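Uncharacterized metal-dependent hydrolase (Pyrococcus furiosus, PDB 3ICJ) probably hydrolyses carbon-nitrogen bonds other than peptide bonds, using a site that holds two zinc ions. Local coordinates at residues F98-H103 against A475-A480; L234-V239 against L261-F266; G342-V347 against A365-R370; L429-D434 against H468-G473. All coordinates share one frame; numbering follows the deposited sequence. Where two conformers were deposited one is given.

In the fold
The first segment in the chain, 98-103, has its partner farthest along it. Contact 1 joins the end of strand 92-102 to the end of helix 463-477, closing a loop of 371 residues that encloses the other three contacts. Within that loop, contacts 2, 3 and 4 follow in series and do not cross. Contact 2 pairs strands 236-244 and 264-269 across a helical connection. Contact 3 joins strand 346-349 to the start of strand 370-371. Contact 4 sets strand 429-431 on helix 463-477, the helix also used by contact 1. Contact 1 touches each of the others, and with contact 4 it supplies ligands to one zinc ion.

Contact 1. Residues F98-H103 against A475-A480; sequences FDSHLH and AQVTLA. With ZN (zinc ion), chain B.
Phe98 meets the C-terminal end of helix 463-477 just before its strand reaches the HxH motif of the amidohydrolase family, here His101 and His103. Ala475 CA lies over one face of the Phe98 ring, 3.9 Å from the centroid and 27° off the normal, a CH-pi contact. Ala475 CB packs 3.7 Å from Phe98 CD1. Thr478 crosses the ring obliquely, with its CB 3.7 Å from Phe98 CZ. Ala480 CB adds an apolar contact at Phe98 CE1. The Phe98 torsion chi1 of -169° puts CG opposite the backbone N, and this carries the ring to the helix end.

A Schellman motif shapes that end. Leu479 has positive phi, and the N-H groups of Leu479 and Ala480 bond back to Gln476 O and Ala475 O, respectively. The turn brings Ala475 and Ala480 to the same ring. Beside it, Ser100 CB is 3.6 Å from Thr478 OG1. The hydroxyls are satisfied elsewhere: Thr478 OG1 bonds Ser474 O, and Ser100 OG pairs with Ser393 and Ser474.

Beyond this shell the strand turns a corner. Asp99 points away from the helix and forms an Asx turn: its OD1 accepts from His101 N at 3.3 Å (156°) through the lone pair away from OD2. After the corner both histidines reach the zinc ion, which Asp434 and carboxylated Lys296 also bind. Glu372 holds His101 ND1. His101 NE2 and His103 NE2 each lie 2.3 Å from the zinc.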
loop_
_atom_site.group_PDB
_atom_site.type_symbol
_atom_site.label_atom_id
_atom_site.label_comp_id
_atom_site.label_asym_id
_atom_site.label_seq_id
_atom_site.Cartn_x
_atom_site.Cartn_y
_atom_site.Cartn_z
ATOM N N PHE A 98 6.129 7.449 -5.499
ATOM C CA PHE A 98 6.194 7.206 -4.077
ATOM C C PHE A 98 4.797 6.702 -3.756
ATOM O O PHE A 98 3.836 7.479 -3.793
ATOM C CB PHE A 98 6.496 8.538 -3.356
ATOM C CG PHE A 98 6.867 8.407 -1.879
ATOM C CD1 PHE A 98 7.917 9.155 -1.363
ATOM C CD2 PHE A 98 6.193 7.533 -1.018
ATOM C CE1 PHE A 98 8.278 9.063 -0.005
ATOM C CE2 PHE A 98 6.548 7.430 0.341
ATOM C CZ PHE A 98 7.598 8.191 0.842
ATOM N N ASP A 99 4.679 5.401 -3.470
ATOM C CA ASP A 99 3.412 4.802 -3.063
ATOM C C ASP A 99 3.275 4.915 -1.540
ATOM O O ASP A 99 3.969 4.233 -0.784
ATOM C CB ASP A 99 3.357 3.328 -3.527
ATOM C CG ASP A 99 1.962 2.711 -3.415
ATOM O OD1 ASP A 99 1.292 2.894 -2.393
ATOM O OD2 ASP A 99 1.531 1.992 -4.335
ATOM N N SER A 100 2.373 5.772 -1.070
ATOM C CA SER A 100 2.376 6.088 0.358
ATOM C C SER A 100 1.714 5.026 1.262
ATOM O O SER A 100 1.752 5.155 2.478
ATOM C CB SER A 100 1.794 7.479 0.611
ATOM O OG SER A 100 0.596 7.669 -0.113
ATOM N N HIS A 101 1.111 3.989 0.668
ATOM C CA HIS A 101 0.428 2.929 1.432
ATOM C C HIS A 101 0.379 1.614 0.670
ATOM O O HIS A 101 -0.437 1.448 -0.243
ATOM C CB HIS A 101 -1.008 3.390 1.772
ATOM C CG HIS A 101 -1.791 2.445 2.632
ATOM N ND1 HIS A 101 -2.380 2.842 3.813
ATOM C CD2 HIS A 101 -2.129 1.142 2.462
ATOM C CE1 HIS A 101 -3.022 1.817 4.348
ATOM N NE2 HIS A 101 -2.888 0.775 3.548
ATOM N N LEU A 102 1.207 0.654 1.074
ATOM C CA LEU A 102 1.055 -0.696 0.574
ATOM C C LEU A 102 1.600 -1.743 1.546
ATOM O O LEU A 102 2.211 -1.413 2.573
ATOM C CB LEU A 102 1.651 -0.853 -0.844
ATOM C CG LEU A 102 3.051 -0.341 -1.178
ATOM C CD1 LEU A 102 4.089 -1.119 -0.386
ATOM C CD2 LEU A 102 3.299 -0.504 -2.675
ATOM N N HIS A 103 1.416 -3.008 1.191
ATOM C CA HIS A 103 1.853 -4.106 2.046
ATOM C C HIS A 103 2.836 -4.944 1.269
ATOM O O HIS A 103 2.441 -5.808 0.485
ATOM C CB HIS A 103 0.653 -4.919 2.510
ATOM C CG HIS A 103 -0.392 -4.090 3.190
ATOM N ND1 HIS A 103 -0.398 -3.878 4.552
ATOM C CD2 HIS A 103 -1.444 -3.394 2.694
ATOM C CE1 HIS A 103 -1.415 -3.096 4.868
ATOM N NE2 HIS A 103 -2.062 -2.783 3.759
ATOM N N ALA A 475 5.214 11.752 -0.522
ATOM C CA ALA A 475 6.358 12.037 0.332
ATOM C C ALA A 475 5.977 12.872 1.541
ATOM O O ALA A 475 6.361 12.553 2.667
ATOM C CB ALA A 475 7.464 12.728 -0.465
ATOM N N GLN A 476 5.197 13.930 1.312
ATOM C CA GLN A 476 4.748 14.809 2.410
ATOM C C GLN A 476 3.850 14.096 3.387
ATOM O O GLN A 476 3.940 14.318 4.580
ATOM C CB GLN A 476 4.067 16.065 1.879
ATOM C CG GLN A 476 5.068 16.984 1.227
ATOM C CD GLN A 476 4.775 18.420 1.493
ATOM O OE1 GLN A 476 3.957 19.043 0.804
ATOM N NE2 GLN A 476 5.448 18.974 2.498
ATOM N N VAL A 477 3.022 13.201 2.864
ATOM C CA VAL A 477 2.090 12.426 3.660
ATOM C C VAL A 477 2.848 11.423 4.538
ATOM O O VAL A 477 2.410 11.111 5.647
ATOM C CB VAL A 477 1.008 11.820 2.724
ATOM C CG1 VAL A 477 0.358 10.587 3.287
ATOM C CG2 VAL A 477 -0.025 12.913 2.438
ATOM N N THR A 478 4.024 10.992 4.057
ATOM C CA THR A 478 4.907 10.061 4.766
ATOM C C THR A 478 6.065 10.786 5.523
ATOM O O THR A 478 7.052 10.156 5.918
ATOM C CB THR A 478 5.428 8.980 3.758
ATOM O OG1 THR A 478 4.330 8.555 2.909
ATOM C CG2 THR A 478 5.964 7.735 4.474
ATOM N N LEU A 479 5.940 12.106 5.705
ATOM C CA LEU A 479 6.917 12.924 6.449
ATOM C C LEU A 479 8.364 12.773 5.958
ATOM O O LEU A 479 9.305 12.741 6.758
ATOM C CB LEU A 479 6.822 12.646 7.953
ATOM C CG LEU A 479 5.430 12.771 8.614
ATOM C CD1 LEU A 479 5.550 12.394 10.100
ATOM C CD2 LEU A 479 4.840 14.214 8.477
ATOM N N ALA A 480 8.506 12.699 4.634
ATOM C CA ALA A 480 9.774 12.460 3.938
ATOM C C ALA A 480 10.095 13.693 3.117
ATOM O O ALA A 480 9.762 13.768 1.927
ATOM C CB ALA A 480 9.625 11.255 3.025
HETATM ZN ZN ZN B . -3.835 -1.306 3.704
#

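Contact 2. Residues L234-V239 against L261-F266; sequences LGVHSV and LKMNVF
Two parallel strands of a beta-alpha-beta unit meet where Ser238 pairs with Asn264 and Val239 with Val265. Their short axes run 23° apart. Backbone bonds zigzag between the strands: at 2.9 Å each, Asn264 N donates to His237 O, Val239 N to Asn264 O, and Phe266 N to Val239 O.

Ser238 and Asn264 project from the same face of the sheet. Asn264 ND2 gives a nearly straight bond to Ser238 OG, 3.0 Å and 173°, and the hydroxyl lies in the amide plane. Outside the pair, Asn264 OD1 accepts from Arg291 and Arg289, while ND2 also bonds Glu493. With both ends of the amide engaged, its rotation is fixed. The Phe266 ring turns its edge to this part of the sheet, and Val239 O lies in the ring plane, 3.5 Å from Phe266 CD2.

These strands belong to the barrel of the amidohydrolase fold. Strand 236-244 sits between the HxH strand 92-102 and strand 264-269, and helix 246-257 makes the crossover.

The other face of the pair is apolar. Val239 CG2 is 4.3 Å from Val265 CG2. Met263 approaches Val239 at about a right angle, and its methyl does the touching: Met263 CE is 3.8 Å from Val239 CG1. A bend near the end of the methionine (chi3 -39°) carries that methyl back over the first strand, where Met263 CE also lies 3.2 Å from Val236 O. Met263 CB rests on His237 O.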
loop_
_atom_site.group_PDB
_atom_site.type_symbol
_atom_site.label_atom_id
_atom_site.label_comp_id
_atom_site.label_asym_id
_atom_site.label_seq_id
_atom_site.Cartn_x
_atom_site.Cartn_y
_atom_site.Cartn_z
ATOM N N LEU A 234 8.189 -0.911 -12.049
ATOM C CA LEU A 234 7.085 0.024 -12.305
ATOM C C LEU A 234 7.429 1.503 -12.019
ATOM O O LEU A 234 6.569 2.371 -12.128
ATOM C CB LEU A 234 5.825 -0.395 -11.523
ATOM C CG LEU A 234 5.268 -1.789 -11.838
ATOM C CD1 LEU A 234 4.290 -2.203 -10.773
ATOM C CD2 LEU A 234 4.608 -1.852 -13.228
ATOM N N GLY A 235 8.678 1.782 -11.650
ATOM C CA GLY A 235 9.121 3.143 -11.357
ATOM C C GLY A 235 8.832 3.676 -9.959
ATOM O O GLY A 235 8.893 4.887 -9.738
ATOM N N VAL A 236 8.520 2.783 -9.017
ATOM C CA VAL A 236 8.241 3.155 -7.629
ATOM C C VAL A 236 9.504 2.902 -6.802
ATOM O O VAL A 236 9.988 1.754 -6.702
ATOM C CB VAL A 236 7.032 2.336 -7.023
ATOM C CG1 VAL A 236 6.756 2.734 -5.566
ATOM C CG2 VAL A 236 5.778 2.487 -7.881
ATOM N N HIS A 237 10.056 3.965 -6.233
ATOM C CA HIS A 237 11.325 3.868 -5.492
ATOM C C HIS A 237 11.184 4.071 -3.986
ATOM O O HIS A 237 12.172 3.950 -3.269
ATOM C CB HIS A 237 12.341 4.891 -6.011
ATOM C CG HIS A 237 12.842 4.628 -7.397
ATOM N ND1 HIS A 237 14.005 5.195 -7.872
ATOM C CD2 HIS A 237 12.320 3.922 -8.430
ATOM C CE1 HIS A 237 14.199 4.819 -9.126
ATOM N NE2 HIS A 237 13.182 4.059 -9.493
ATOM N N SER A 238 9.986 4.439 -3.520
ATOM C CA SER A 238 9.732 4.671 -2.086
ATOM C C SER A 238 8.317 4.229 -1.745
ATOM O O SER A 238 7.406 4.383 -2.569
ATOM C CB SER A 238 9.914 6.160 -1.698
ATOM O OG SER A 238 11.023 6.773 -2.344
ATOM N N VAL A 239 8.131 3.665 -0.548
ATOM C CA VAL A 239 6.841 3.126 -0.130
ATOM C C VAL A 239 6.560 3.431 1.334
ATOM O O VAL A 239 7.480 3.497 2.158
ATOM C CB VAL A 239 6.688 1.581 -0.354
ATOM C CG1 VAL A 239 6.700 1.232 -1.842
ATOM C CG2 VAL A 239 7.771 0.793 0.377
ATOM N N LEU A 261 18.072 -4.099 0.536
ATOM C CA LEU A 261 16.997 -3.139 0.278
ATOM C C LEU A 261 17.443 -2.172 -0.798
ATOM O O LEU A 261 18.525 -1.585 -0.688
ATOM C CB LEU A 261 16.613 -2.348 1.533
ATOM C CG LEU A 261 15.718 -3.052 2.539
ATOM C CD1 LEU A 261 15.307 -2.084 3.651
ATOM C CD2 LEU A 261 14.474 -3.723 1.876
ATOM N N LYS A 262 16.602 -2.000 -1.821
ATOM C CA LYS A 262 16.926 -1.147 -2.971
ATOM C C LYS A 262 15.897 -0.021 -3.186
ATOM O O LYS A 262 15.886 0.640 -4.231
ATOM C CB LYS A 262 17.076 -2.002 -4.239
ATOM C CG LYS A 262 18.242 -3.019 -4.206
ATOM C CD LYS A 262 19.601 -2.325 -4.073
ATOM C CE LYS A 262 20.781 -3.249 -4.379
ATOM N NZ LYS A 262 20.874 -4.395 -3.427
ATOM N N MET A 263 15.043 0.204 -2.195
ATOM C CA MET A 263 14.015 1.236 -2.276
ATOM C C MET A 263 13.856 1.794 -0.880
ATOM O O MET A 263 14.253 1.139 0.088
ATOM C CB MET A 263 12.689 0.670 -2.884
ATOM C CG MET A 263 11.763 -0.233 -1.995
ATOM S SD MET A 263 10.259 -0.973 -2.833
ATOM C CE MET A 263 9.806 0.369 -3.826
ATOM N N ASN A 264 13.318 3.009 -0.774
ATOM C CA ASN A 264 13.056 3.651 0.513
ATOM C C ASN A 264 11.805 3.096 1.158
ATOM O O ASN A 264 10.750 3.133 0.565
ATOM C CB ASN A 264 12.928 5.151 0.332
ATOM C CG ASN A 264 14.132 5.733 -0.340
ATOM O OD1 ASN A 264 15.263 5.580 0.151
ATOM N ND2 ASN A 264 13.920 6.390 -1.488
ATOM N N VAL A 265 11.945 2.532 2.353
ATOM C CA VAL A 265 10.852 1.790 2.989
ATOM C C VAL A 265 10.550 2.505 4.294
ATOM O O VAL A 265 11.384 2.547 5.193
ATOM C CB VAL A 265 11.228 0.319 3.275
ATOM C CG1 VAL A 265 10.107 -0.390 4.075
ATOM C CG2 VAL A 265 11.548 -0.448 1.989
ATOM N N PHE A 266 9.379 3.127 4.365
ATOM C CA PHE A 266 8.973 3.818 5.582
ATOM C C PHE A 266 7.992 2.902 6.316
ATOM O O PHE A 266 6.839 2.771 5.919
ATOM C CB PHE A 266 8.370 5.197 5.273
ATOM C CG PHE A 266 9.347 6.156 4.645
ATOM C CD1 PHE A 266 10.038 7.092 5.429
ATOM C CD2 PHE A 266 9.577 6.124 3.274
ATOM C CE1 PHE A 266 10.959 7.987 4.848
ATOM C CE2 PHE A 266 10.514 6.989 2.679
ATOM C CZ PHE A 266 11.198 7.931 3.459
#

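Contact 3. Residues G342-V347 against A365-R370; sequences GLDVAV and AEFSGR
Arg370 and Ala346 form the single parallel bridge of this contact, and backbone bonds flank it. Arg370 N donates to Val345 O at 3.1 Å, almost straight at 176°. Val347 N donates to Arg370 O at 3.0 Å. Just before the bridge, Gly369 CA passes close to Val345 O.

Apolar contact comes next. Phe367 CE2 packs 3.8 Å from Val345 CB, the two side chains crossing at about a right angle. The edge of the same ring faces backbone: Leu343 O lies near the ring plane, 3.7 Å from Phe367 CZ. Arg370 contributes its aliphatic part, with CG 3.7 Å from Ala346 CB. The first torsion of Arg370 sets CG between N and C (chi1 50°), which lays the chain over Ala346.

The charged groups pass each other. Asp344 OD2 touches the arginine at Arg370 CD, 3.5 Å away, but Arg370 NE stays 4.9 Å from Asp344 OD2, not in contact. Each has other partners. Asp344 OD1 makes a salt bridge with Arg391 and OD2 bonds Tyr268 OH. Arg370 NE makes a salt bridge with Glu372, its NH2 bonds Ser100 O, and Tyr268 gives it a cation-pi contact.

Helix 352-365 connects the two strands as a beta-alpha-beta unit of the barrel. Val347 and Phe367 both pack on Phe362 of this helix, and Phe367 and Val345 also meet Ile335 of helix 328-338. Strand 346-349 also carries His348, a zinc ligand, next after Val347.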
loop_
_atom_site.group_PDB
_atom_site.type_symbol
_atom_site.label_atom_id
_atom_site.label_comp_id
_atom_site.label_asym_id
_atom_site.label_seq_id
_atom_site.Cartn_x
_atom_site.Cartn_y
_atom_site.Cartn_z
ATOM N N GLY A 342 8.714 9.512 19.074
ATOM C CA GLY A 342 8.765 10.297 17.844
ATOM C C GLY A 342 8.113 9.612 16.638
ATOM O O GLY A 342 8.395 9.964 15.494
ATOM N N LEU A 343 7.244 8.629 16.886
ATOM C CA LEU A 343 6.663 7.840 15.787
ATOM C C LEU A 343 5.385 8.476 15.255
ATOM O O LEU A 343 4.596 9.029 16.018
ATOM C CB LEU A 343 6.391 6.389 16.232
ATOM C CG LEU A 343 7.604 5.513 16.554
ATOM C CD1 LEU A 343 7.174 4.218 17.256
ATOM C CD2 LEU A 343 8.391 5.197 15.280
ATOM N N ASP A 344 5.203 8.421 13.931
ATOM C CA ASP A 344 3.936 8.783 13.277
ATOM C C ASP A 344 2.810 7.773 13.600
ATOM O O ASP A 344 3.062 6.611 13.955
ATOM C CB ASP A 344 4.140 8.849 11.741
ATOM C CG ASP A 344 3.070 9.692 11.025
ATOM O OD1 ASP A 344 2.299 10.435 11.692
ATOM O OD2 ASP A 344 3.027 9.625 9.781
ATOM N N VAL A 345 1.561 8.207 13.473
ATOM C CA VAL A 345 0.421 7.297 13.610
ATOM C C VAL A 345 -0.459 7.405 12.363
ATOM O O VAL A 345 -0.906 8.512 11.980
ATOM C CB VAL A 345 -0.398 7.593 14.910
ATOM C CG1 VAL A 345 -1.600 6.648 15.040
ATOM C CG2 VAL A 345 0.479 7.495 16.155
ATOM N N ALA A 346 -0.684 6.264 11.721
ATOM C CA ALA A 346 -1.546 6.181 10.557
ATOM C C ALA A 346 -2.767 5.378 10.936
ATOM O O ALA A 346 -2.653 4.295 11.503
ATOM C CB ALA A 346 -0.829 5.520 9.404
ATOM N N VAL A 347 -3.936 5.930 10.628
ATOM C CA VAL A 347 -5.201 5.374 11.055
ATOM C C VAL A 347 -6.096 5.104 9.834
ATOM O O VAL A 347 -6.496 6.030 9.140
ATOM C CB VAL A 347 -5.898 6.354 12.035
ATOM C CG1 VAL A 347 -7.277 5.921 12.354
ATOM C CG2 VAL A 347 -5.073 6.518 13.325
ATOM N N ALA A 365 -5.614 14.292 21.355
ATOM C CA ALA A 365 -4.187 14.077 21.605
ATOM C C ALA A 365 -3.291 15.218 21.084
ATOM O O ALA A 365 -2.081 15.185 21.286
ATOM C CB ALA A 365 -3.748 12.738 21.014
ATOM N N GLU A 366 -3.899 16.202 20.416
ATOM C CA GLU A 366 -3.206 17.346 19.797
ATOM C C GLU A 366 -2.098 16.863 18.880
ATOM O O GLU A 366 -0.965 17.342 18.939
ATOM C CB GLU A 366 -2.684 18.329 20.865
ATOM C CG GLU A 366 -3.807 18.972 21.664
ATOM C CD GLU A 366 -3.334 19.540 22.993
ATOM O OE1 GLU A 366 -2.840 18.775 23.857
ATOM O OE2 GLU A 366 -3.473 20.758 23.174
ATOM N N PHE A 367 -2.448 15.890 18.039
ATOM C CA PHE A 367 -1.473 15.149 17.296
ATOM C C PHE A 367 -1.889 15.191 15.832
ATOM O O PHE A 367 -3.004 14.829 15.496
ATOM C CB PHE A 367 -1.442 13.697 17.817
ATOM C CG PHE A 367 -0.384 12.825 17.162
ATOM C CD1 PHE A 367 0.895 12.741 17.706
ATOM C CD2 PHE A 367 -0.688 12.053 16.036
ATOM C CE1 PHE A 367 1.872 11.915 17.123
ATOM C CE2 PHE A 367 0.281 11.245 15.435
ATOM C CZ PHE A 367 1.568 11.183 15.988
ATOM N N SER A 368 -1.002 15.618 14.956
ATOM C CA SER A 368 -1.364 15.679 13.539
ATOM C C SER A 368 -0.978 14.371 12.844
ATOM O O SER A 368 0.161 14.194 12.420
ATOM C CB SER A 368 -0.745 16.910 12.871
ATOM O OG SER A 368 -1.582 17.370 11.818
ATOM N N GLY A 369 -1.929 13.441 12.767
ATOM C CA GLY A 369 -1.640 12.117 12.244
ATOM C C GLY A 369 -1.994 12.040 10.778
ATOM O O GLY A 369 -2.222 13.062 10.125
ATOM N N ARG A 370 -2.011 10.821 10.252
ATOM C CA ARG A 370 -2.487 10.606 8.924
ATOM C C ARG A 370 -3.655 9.631 8.922
ATOM O O ARG A 370 -3.767 8.765 9.800
ATOM C CB ARG A 370 -1.361 10.171 7.935
ATOM C CG ARG A 370 -0.507 9.036 8.395
ATOM C CD ARG A 370 0.611 8.711 7.392
ATOM N NE ARG A 370 0.111 7.892 6.276
ATOM C CZ ARG A 370 0.872 7.406 5.298
ATOM N NH1 ARG A 370 2.175 7.673 5.259
ATOM N NH2 ARG A 370 0.323 6.666 4.342
#

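Contact 4. Residues L429-D434 against H468-G473; sequences LGFSTD and HLYTHG. With ZN (zinc ion), chain B.
The rings of Phe431 and Tyr470 lie where strand 429-431 crosses helix 463-477. Leu469 CB sits over the centre of the Phe431 ring, 3.7 Å from the centroid and 3° off the normal, a CH-pi contact. Tyr470 CD1 is at that ring's edge. Phe431 CB in turn covers a face of the Tyr470 ring, 3.9 Å from its centroid and displaced toward the rim. Thr433 CG2 lies at the tyrosine edge, 3.2 Å from Tyr470 OH. Leu469 branches further: CD1 is 3.6 Å from Phe431 CZ, and CD2 rests against Leu429 O.

Two glycines allow the backbones to close in. The CA atoms of Gly430 and Gly473 are 4.4 Å apart, and Gly473 CA is 3.3 Å from Leu429 O.

A single hydrogen bond spans the two segments. Phe431 N donates to Leu469 O at 3.1 Å and 147°, from well above the carbonyl plane (56°). The helix has a wider pi-type turn here. Gly473 N bonds His468 O, and Thr471 N reaches that oxygen from the opposite face. The wider turn probably leaves Leu469 O open to Phe431 N; Ser474 OG also bonds it.

Past the strand, Thr433 OG1 bonds Asp99 OD2, and Asp434 OD1 binds the zinc ion at 2.4 Å. Apolar packing and one backbone bond thus hold the strand at Phe431, and three residues on Asp434 reaches the metal, as expected of a barrel strand leading into an amidohydrolase site.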
loop_
_atom_site.group_PDB
_atom_site.type_symbol
_atom_site.label_atom_id
_atom_site.label_comp_id
_atom_site.label_asym_id
_atom_site.label_seq_id
_atom_site.Cartn_x
_atom_site.Cartn_y
_atom_site.Cartn_z
ATOM N N LEU A 429 -2.131 15.524 0.692
ATOM C CA LEU A 429 -2.702 14.249 0.252
ATOM C C LEU A 429 -1.691 13.507 -0.614
ATOM O O LEU A 429 -0.887 14.123 -1.285
ATOM C CB LEU A 429 -4.043 14.446 -0.483
ATOM C CG LEU A 429 -4.743 13.167 -0.961
ATOM C CD1 LEU A 429 -6.182 13.096 -0.542
ATOM C CD2 LEU A 429 -4.638 13.078 -2.466
ATOM N N GLY A 430 -1.728 12.184 -0.576
ATOM C CA GLY A 430 -0.791 11.374 -1.357
ATOM C C GLY A 430 -1.527 10.207 -1.978
ATOM O O GLY A 430 -2.599 9.820 -1.492
ATOM N N PHE A 431 -0.950 9.660 -3.057
ATOM C CA PHE A 431 -1.552 8.557 -3.774
ATOM C C PHE A 431 -0.879 7.241 -3.454
ATOM O O PHE A 431 0.340 7.180 -3.241
ATOM C CB PHE A 431 -1.537 8.785 -5.288
ATOM C CG PHE A 431 -2.609 9.729 -5.792
ATOM C CD1 PHE A 431 -3.602 10.237 -4.947
ATOM C CD2 PHE A 431 -2.621 10.101 -7.134
ATOM C CE1 PHE A 431 -4.586 11.106 -5.444
ATOM C CE2 PHE A 431 -3.601 10.961 -7.635
ATOM C CZ PHE A 431 -4.589 11.460 -6.787
ATOM N N SER A 432 -1.697 6.193 -3.437
ATOM C CA SER A 432 -1.263 4.841 -3.152
ATOM C C SER A 432 -2.172 3.839 -3.833
ATOM O O SER A 432 -3.203 4.204 -4.396
ATOM C CB SER A 432 -1.251 4.571 -1.647
ATOM O OG SER A 432 -2.463 4.953 -0.995
ATOM N N THR A 433 -1.783 2.571 -3.763
ATOM C CA THR A 433 -2.545 1.497 -4.368
ATOM C C THR A 433 -3.172 0.552 -3.353
ATOM O O THR A 433 -4.141 -0.143 -3.685
ATOM C CB THR A 433 -1.660 0.681 -5.329
ATOM O OG1 THR A 433 -0.541 0.133 -4.613
ATOM C CG2 THR A 433 -1.143 1.577 -6.439
ATOM N N ASP A 434 -2.609 0.507 -2.132
ATOM C CA ASP A 434 -2.971 -0.486 -1.106
ATOM C C ASP A 434 -2.667 -1.877 -1.656
ATOM O O ASP A 434 -3.357 -2.844 -1.335
ATOM C CB ASP A 434 -4.443 -0.347 -0.641
ATOM C CG ASP A 434 -4.728 -1.059 0.693
ATOM O OD1 ASP A 434 -3.796 -1.624 1.310
ATOM O OD2 ASP A 434 -5.899 -1.056 1.118
ATOM N N HIS A 468 1.933 15.120 -9.259
ATOM C CA HIS A 468 2.328 15.722 -7.996
ATOM C C HIS A 468 1.970 14.863 -6.778
ATOM O O HIS A 468 2.841 14.565 -5.941
ATOM C CB HIS A 468 1.710 17.109 -7.823
ATOM C CG HIS A 468 1.874 17.635 -6.437
ATOM N ND1 HIS A 468 3.113 17.893 -5.888
ATOM C CD2 HIS A 468 0.963 17.925 -5.476
ATOM C CE1 HIS A 468 2.956 18.324 -4.646
ATOM N NE2 HIS A 468 1.662 18.349 -4.373
ATOM N N LEU A 469 0.701 14.451 -6.697
ATOM C CA LEU A 469 0.196 13.612 -5.582
ATOM C C LEU A 469 0.868 12.244 -5.447
ATOM O O LEU A 469 1.029 11.730 -4.342
ATOM C CB LEU A 469 -1.335 13.457 -5.666
ATOM C CG LEU A 469 -2.020 14.829 -5.556
ATOM C CD1 LEU A 469 -3.496 14.744 -5.968
ATOM C CD2 LEU A 469 -1.853 15.474 -4.181
ATOM N N TYR A 470 1.294 11.679 -6.559
ATOM C CA TYR A 470 1.937 10.375 -6.571
ATOM C C TYR A 470 3.457 10.453 -6.409
ATOM O O TYR A 470 4.131 9.448 -6.426
ATOM C CB TYR A 470 1.590 9.650 -7.865
ATOM C CG TYR A 470 1.258 8.188 -7.735
ATOM C CD1 TYR A 470 0.250 7.629 -8.479
ATOM C CD2 TYR A 470 1.965 7.369 -6.889
ATOM C CE1 TYR A 470 -0.039 6.305 -8.386
ATOM C CE2 TYR A 470 1.676 6.049 -6.786
ATOM C CZ TYR A 470 0.673 5.520 -7.538
ATOM O OH TYR A 470 0.386 4.201 -7.441
ATOM N N THR A 471 3.972 11.662 -6.246
ATOM C CA THR A 471 5.374 11.884 -5.970
ATOM C C THR A 471 5.603 12.663 -4.671
ATOM O O THR A 471 5.801 12.080 -3.627
ATOM C CB THR A 471 6.080 12.559 -7.161
ATOM O OG1 THR A 471 5.368 13.732 -7.538
ATOM C CG2 THR A 471 6.145 11.636 -8.346
ATOM N N HIS A 472 5.563 13.985 -4.745
ATOM C CA HIS A 472 5.775 14.821 -3.582
ATOM C C HIS A 472 4.621 14.726 -2.595
ATOM O O HIS A 472 4.815 14.822 -1.409
ATOM C CB HIS A 472 6.028 16.281 -3.975
ATOM C CG HIS A 472 6.558 17.128 -2.859
ATOM N ND1 HIS A 472 5.973 18.311 -2.479
ATOM C CD2 HIS A 472 7.616 16.956 -2.036
ATOM C CE1 HIS A 472 6.653 18.838 -1.482
ATOM N NE2 HIS A 472 7.652 18.032 -1.191
ATOM N N GLY A 473 3.423 14.514 -3.106
ATOM C CA GLY A 473 2.234 14.435 -2.259
ATOM C C GLY A 473 2.397 13.292 -1.275
ATOM O O GLY A 473 2.320 13.473 -0.059
HETATM ZN ZN ZN B . -3.835 -1.306 3.704
#